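Local coordinates for protein CDA peptide synthetase I (Streptomyces coelicolor, PDB 5DU9) that belongs to the nonribosomal peptide synthetases and is represented here by its condensation domain, a member of the CoA-dependent acyltransferase superfamily, at residues 239-253 with 400-414. The protein carries 1 engineered substitution. Residues are numbered along the deposited sequence; the frame is centred on the assembly and turned at random.
Sequences LAPTVRSLGLPPERT and TPESGLRVDFEGNPQ
L248 and V407 meet on the face of an antiparallel strand pair that also carries L246 and L405, the CD1 methyl of L248 reaching CG2 of V407 at 3.7 Å as the two side chains cross. L405 continues this patch: its CD1 rests 3.7 Å from CG2 of T253, in the first turn of the helix that follows strand 242-248. With chi1 of 64° the same threonine turns OG1 the other way, to donate a 2.6 Å hydrogen bond to P401 O, so one residue serves both the apolar core and the turn before strand 404-411.

The pairing itself is a textbook example of regular antiparallel register. T242, R244, L246 and L248 each exchange two backbone hydrogen bonds with G411, F409, V407 and L405, respectively, and CA-H groups of intervening residues such as V243, S245, D408 and E410 approach carbonyl oxygens of the adjacent hydrogen-bonded pairs. Just before strand 242-248, P241 lies alongside E410, CB to CB 3.5 Å.

On the other face, S245, R406 and D408 form a polar group beside V243. A chi1 of -174° carries S245 OG across to both partners: it accepts from R406 NE at 2.8 Å, close to the guanidinium plane, and donates a hydrogen bond to D408 OD1 at 2.7 Å, on the syn side but well out of the carboxylate plane. A bend at chi2 (107°) lays the R406 guanidinium over the G247 backbone, with G247 N above its centre, while a water joins NH2 to S245 O.

Strand 242-248 forms the outer edge of a four-stranded mixed sheet, and 404-411 runs between it and strand 393-398. E410 OE1 hydrogen-bonds to N394 and to S387, which belongs to the pocket of (2S)-2-amino-N-butyl-propanamide, making E410 a second-shell neighbour; helix 418-437 covers L246, L248 and F409, and helix 267-283 places W267 against L405.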
# COMPACT_ATOMS: atom_id res chain seq x y z
N LEU A 239 -5.79 11.02 -8.37
CA LEU A 239 -7.18 10.59 -8.31
C LEU A 239 -7.28 9.14 -7.85
O LEU A 239 -6.36 8.36 -8.07
CB LEU A 239 -7.85 10.73 -9.68
CG LEU A 239 -7.91 12.13 -10.29
CD1 LEU A 239 -8.42 12.05 -11.72
CD2 LEU A 239 -8.79 13.06 -9.46
N ALA A 240 -8.41 8.79 -7.24
CA ALA A 240 -8.66 7.39 -6.89
C ALA A 240 -8.58 6.57 -8.17
O ALA A 240 -9.14 6.96 -9.19
CB ALA A 240 -10.02 7.23 -6.23
N PRO A 241 -7.86 5.44 -8.13
CA PRO A 241 -7.62 4.68 -9.36
C PRO A 241 -8.77 3.79 -9.79
O PRO A 241 -9.59 3.35 -8.97
CB PRO A 241 -6.41 3.82 -9.00
CG PRO A 241 -6.54 3.60 -7.53
CD PRO A 241 -7.09 4.90 -6.99
N THR A 242 -8.82 3.54 -11.09
CA THR A 242 -9.52 2.38 -11.62
C THR A 242 -8.59 1.20 -11.39
O THR A 242 -7.41 1.28 -11.73
CB THR A 242 -9.83 2.53 -13.11
OG1 THR A 242 -10.67 3.68 -13.31
CG2 THR A 242 -10.53 1.29 -13.65
N VAL A 243 -9.12 0.13 -10.81
CA VAL A 243 -8.28 -0.99 -10.40
C VAL A 243 -8.64 -2.24 -11.19
O VAL A 243 -9.80 -2.64 -11.25
CB VAL A 243 -8.43 -1.28 -8.89
CG1 VAL A 243 -7.51 -2.42 -8.46
CG2 VAL A 243 -8.13 -0.03 -8.07
N ARG A 244 -7.63 -2.83 -11.82
CA ARG A 244 -7.79 -4.11 -12.50
C ARG A 244 -6.82 -5.11 -11.91
O ARG A 244 -5.62 -4.84 -11.79
CB ARG A 244 -7.60 -3.96 -14.01
CG ARG A 244 -8.74 -3.22 -14.70
CD ARG A 244 -10.06 -3.98 -14.61
NE ARG A 244 -11.16 -3.26 -15.24
CZ ARG A 244 -11.95 -2.39 -14.63
NH1 ARG A 244 -11.78 -2.10 -13.34
NH2 ARG A 244 -12.93 -1.79 -15.30
N SER A 245 -7.35 -6.26 -11.54
CA SER A 245 -6.59 -7.25 -10.79
C SER A 245 -6.43 -8.53 -11.60
O SER A 245 -7.38 -9.00 -12.23
CB SER A 245 -7.28 -7.54 -9.45
OG SER A 245 -6.50 -8.40 -8.65
N LEU A 246 -5.23 -9.09 -11.58
CA LEU A 246 -4.92 -10.31 -12.30
C LEU A 246 -4.31 -11.32 -11.35
O LEU A 246 -3.28 -11.05 -10.73
CB LEU A 246 -3.97 -10.03 -13.47
CG LEU A 246 -3.43 -11.24 -14.24
CD1 LEU A 246 -4.56 -12.04 -14.85
CD2 LEU A 246 -2.45 -10.79 -15.31
N GLY A 247 -4.95 -12.47 -11.22
CA GLY A 247 -4.43 -13.55 -10.40
C GLY A 247 -3.47 -14.43 -11.18
O GLY A 247 -3.81 -14.90 -12.27
N LEU A 248 -2.29 -14.65 -10.61
CA LEU A 248 -1.26 -15.49 -11.21
C LEU A 248 -0.98 -16.68 -10.30
O LEU A 248 -0.51 -16.50 -9.18
CB LEU A 248 0.03 -14.71 -11.44
CG LEU A 248 -0.07 -13.45 -12.29
CD1 LEU A 248 1.28 -12.76 -12.35
CD2 LEU A 248 -0.56 -13.78 -13.70
N PRO A 249 -1.27 -17.91 -10.77
CA PRO A 249 -0.99 -19.06 -9.92
C PRO A 249 0.50 -19.36 -9.85
O PRO A 249 1.27 -18.82 -10.65
CB PRO A 249 -1.75 -20.19 -10.60
CG PRO A 249 -1.76 -19.81 -12.03
CD PRO A 249 -1.87 -18.31 -12.06
N PRO A 250 0.92 -20.21 -8.90
CA PRO A 250 2.34 -20.57 -8.75
C PRO A 250 3.00 -21.06 -10.03
O PRO A 250 4.19 -20.81 -10.24
CB PRO A 250 2.30 -21.67 -7.69
CG PRO A 250 1.10 -21.35 -6.87
CD PRO A 250 0.09 -20.80 -7.83
N GLU A 251 2.25 -21.74 -10.89
CA GLU A 251 2.80 -22.23 -12.16
C GLU A 251 3.36 -21.07 -12.99
O GLU A 251 4.30 -21.26 -13.77
CB GLU A 251 1.72 -22.98 -12.96
CG GLU A 251 2.20 -23.56 -14.29
CD GLU A 251 3.26 -24.64 -14.13
OE1 GLU A 251 3.36 -25.22 -13.03
OE2 GLU A 251 3.98 -24.91 -15.11
N ARG A 252 2.79 -19.88 -12.82
CA ARG A 252 3.24 -18.70 -13.56
C ARG A 252 4.28 -17.88 -12.78
O ARG A 252 5.13 -17.24 -13.39
CB ARG A 252 2.05 -17.81 -13.92
CG ARG A 252 1.10 -18.41 -14.96
CD ARG A 252 0.16 -17.36 -15.56
NE ARG A 252 0.86 -16.43 -16.45
CZ ARG A 252 0.29 -15.36 -17.01
NH1 ARG A 252 -0.98 -15.08 -16.78
NH2 ARG A 252 1.01 -14.58 -17.81
N THR A 253 4.21 -17.91 -11.45
CA THR A 253 5.01 -17.00 -10.62
C THR A 253 6.29 -17.61 -10.05
O THR A 253 7.20 -16.88 -9.65
CB THR A 253 4.17 -16.44 -9.44
OG1 THR A 253 3.79 -17.51 -8.56
CG2 THR A 253 2.91 -15.75 -9.95
N THR A 400 3.52 -14.28 -3.08
CA THR A 400 4.93 -14.62 -3.24
C THR A 400 5.10 -15.48 -4.49
O THR A 400 4.12 -16.01 -5.01
CB THR A 400 5.48 -15.41 -2.04
OG1 THR A 400 4.79 -16.66 -1.93
CG2 THR A 400 5.31 -14.62 -0.75
N PRO A 401 6.34 -15.62 -4.98
CA PRO A 401 6.54 -16.49 -6.15
C PRO A 401 6.02 -17.91 -5.91
O PRO A 401 5.46 -18.52 -6.82
CB PRO A 401 8.05 -16.47 -6.33
CG PRO A 401 8.45 -15.09 -5.85
CD PRO A 401 7.55 -14.84 -4.66
N GLU A 402 6.18 -18.41 -4.69
CA GLU A 402 5.82 -19.79 -4.37
C GLU A 402 4.31 -19.98 -4.17
O GLU A 402 3.79 -21.05 -4.48
CB GLU A 402 6.55 -20.25 -3.11
CG GLU A 402 8.07 -20.30 -3.25
CD GLU A 402 8.74 -18.93 -3.20
OE1 GLU A 402 8.10 -17.95 -2.74
OE2 GLU A 402 9.90 -18.83 -3.63
N SER A 403 3.63 -18.96 -3.66
CA SER A 403 2.21 -19.09 -3.32
C SER A 403 1.29 -18.51 -4.40
O SER A 403 0.08 -18.72 -4.36
CB SER A 403 1.92 -18.40 -1.98
OG SER A 403 2.05 -16.99 -2.08
N GLY A 404 1.88 -17.80 -5.35
CA GLY A 404 1.11 -17.14 -6.39
C GLY A 404 0.93 -15.67 -6.07
O GLY A 404 1.14 -15.25 -4.93
N LEU A 405 0.53 -14.89 -7.07
CA LEU A 405 0.45 -13.44 -6.94
C LEU A 405 -0.89 -12.90 -7.39
O LEU A 405 -1.54 -13.45 -8.26
CB LEU A 405 1.56 -12.77 -7.77
CG LEU A 405 2.99 -13.03 -7.33
CD1 LEU A 405 3.97 -12.61 -8.42
CD2 LEU A 405 3.30 -12.28 -6.04
N ARG A 406 -1.28 -11.79 -6.77
CA ARG A 406 -2.32 -10.94 -7.33
C ARG A 406 -1.63 -9.66 -7.77
O ARG A 406 -0.96 -9.01 -6.98
CB ARG A 406 -3.43 -10.65 -6.32
CG ARG A 406 -4.72 -10.17 -6.95
CD ARG A 406 -5.80 -11.25 -6.91
NE ARG A 406 -6.80 -11.07 -7.95
CZ ARG A 406 -7.48 -12.07 -8.52
NH1 ARG A 406 -7.27 -13.33 -8.16
NH2 ARG A 406 -8.37 -11.80 -9.47
N VAL A 407 -1.79 -9.32 -9.05
CA VAL A 407 -1.20 -8.12 -9.61
C VAL A 407 -2.30 -7.12 -9.89
O VAL A 407 -3.19 -7.38 -10.70
CB VAL A 407 -0.43 -8.41 -10.91
CG1 VAL A 407 0.19 -7.13 -11.48
CG2 VAL A 407 0.64 -9.47 -10.67
N ASP A 408 -2.26 -5.98 -9.20
CA ASP A 408 -3.24 -4.92 -9.40
C ASP A 408 -2.61 -3.76 -10.15
O ASP A 408 -1.58 -3.22 -9.72
CB ASP A 408 -3.80 -4.43 -8.06
CG ASP A 408 -4.86 -5.35 -7.50
OD1 ASP A 408 -4.80 -6.57 -7.75
OD2 ASP A 408 -5.78 -4.85 -6.80
N PHE A 409 -3.21 -3.39 -11.27
CA PHE A 409 -2.86 -2.16 -11.97
C PHE A 409 -3.89 -1.11 -11.58
O PHE A 409 -5.07 -1.25 -11.89
CB PHE A 409 -2.81 -2.36 -13.48
CG PHE A 409 -1.46 -2.78 -14.00
CD1 PHE A 409 -0.71 -3.73 -13.33
CD2 PHE A 409 -0.95 -2.23 -15.17
CE1 PHE A 409 0.53 -4.11 -13.80
CE2 PHE A 409 0.29 -2.61 -15.65
CZ PHE A 409 1.03 -3.55 -14.96
N GLU A 410 -3.42 -0.08 -10.89
CA GLU A 410 -4.28 1.00 -10.42
C GLU A 410 -3.99 2.24 -11.25
O GLU A 410 -2.97 2.89 -11.06
CB GLU A 410 -4.03 1.27 -8.94
CG GLU A 410 -4.08 0.03 -8.06
CD GLU A 410 -3.90 0.34 -6.58
OE1 GLU A 410 -3.20 1.32 -6.26
OE2 GLU A 410 -4.47 -0.39 -5.74
N GLY A 411 -4.90 2.55 -12.17
CA GLY A 411 -4.70 3.63 -13.12
C GLY A 411 -5.54 4.85 -12.84
O GLY A 411 -6.71 4.75 -12.49
N ASN A 412 -4.92 6.02 -13.00
CA ASN A 412 -5.65 7.28 -12.99
C ASN A 412 -6.72 7.23 -14.09
O ASN A 412 -6.40 6.96 -15.25
CB ASN A 412 -4.70 8.46 -13.21
CG ASN A 412 -5.41 9.80 -13.22
OD1 ASN A 412 -6.25 10.07 -14.08
ND2 ASN A 412 -5.08 10.65 -12.26
N PRO A 413 -8.00 7.47 -13.73
CA PRO A 413 -9.07 7.26 -14.71
C PRO A 413 -9.08 8.25 -15.87
O PRO A 413 -9.76 8.00 -16.87
CB PRO A 413 -10.34 7.40 -13.86
CG PRO A 413 -9.94 8.23 -12.70
CD PRO A 413 -8.52 7.85 -12.41
N GLN A 414 -8.35 9.35 -15.75
CA GLN A 414 -8.23 10.30 -16.85
C GLN A 414 -7.13 9.88 -17.83
O GLN A 414 -6.99 10.47 -18.90
CB GLN A 414 -7.96 11.71 -16.33
CG GLN A 414 -9.09 12.30 -15.50
CD GLN A 414 -8.77 13.68 -14.97
OE1 GLN A 414 -7.64 14.16 -15.09
NE2 GLN A 414 -9.77 14.33 -14.37
O HOH W 1 -10.19 -9.53 -10.92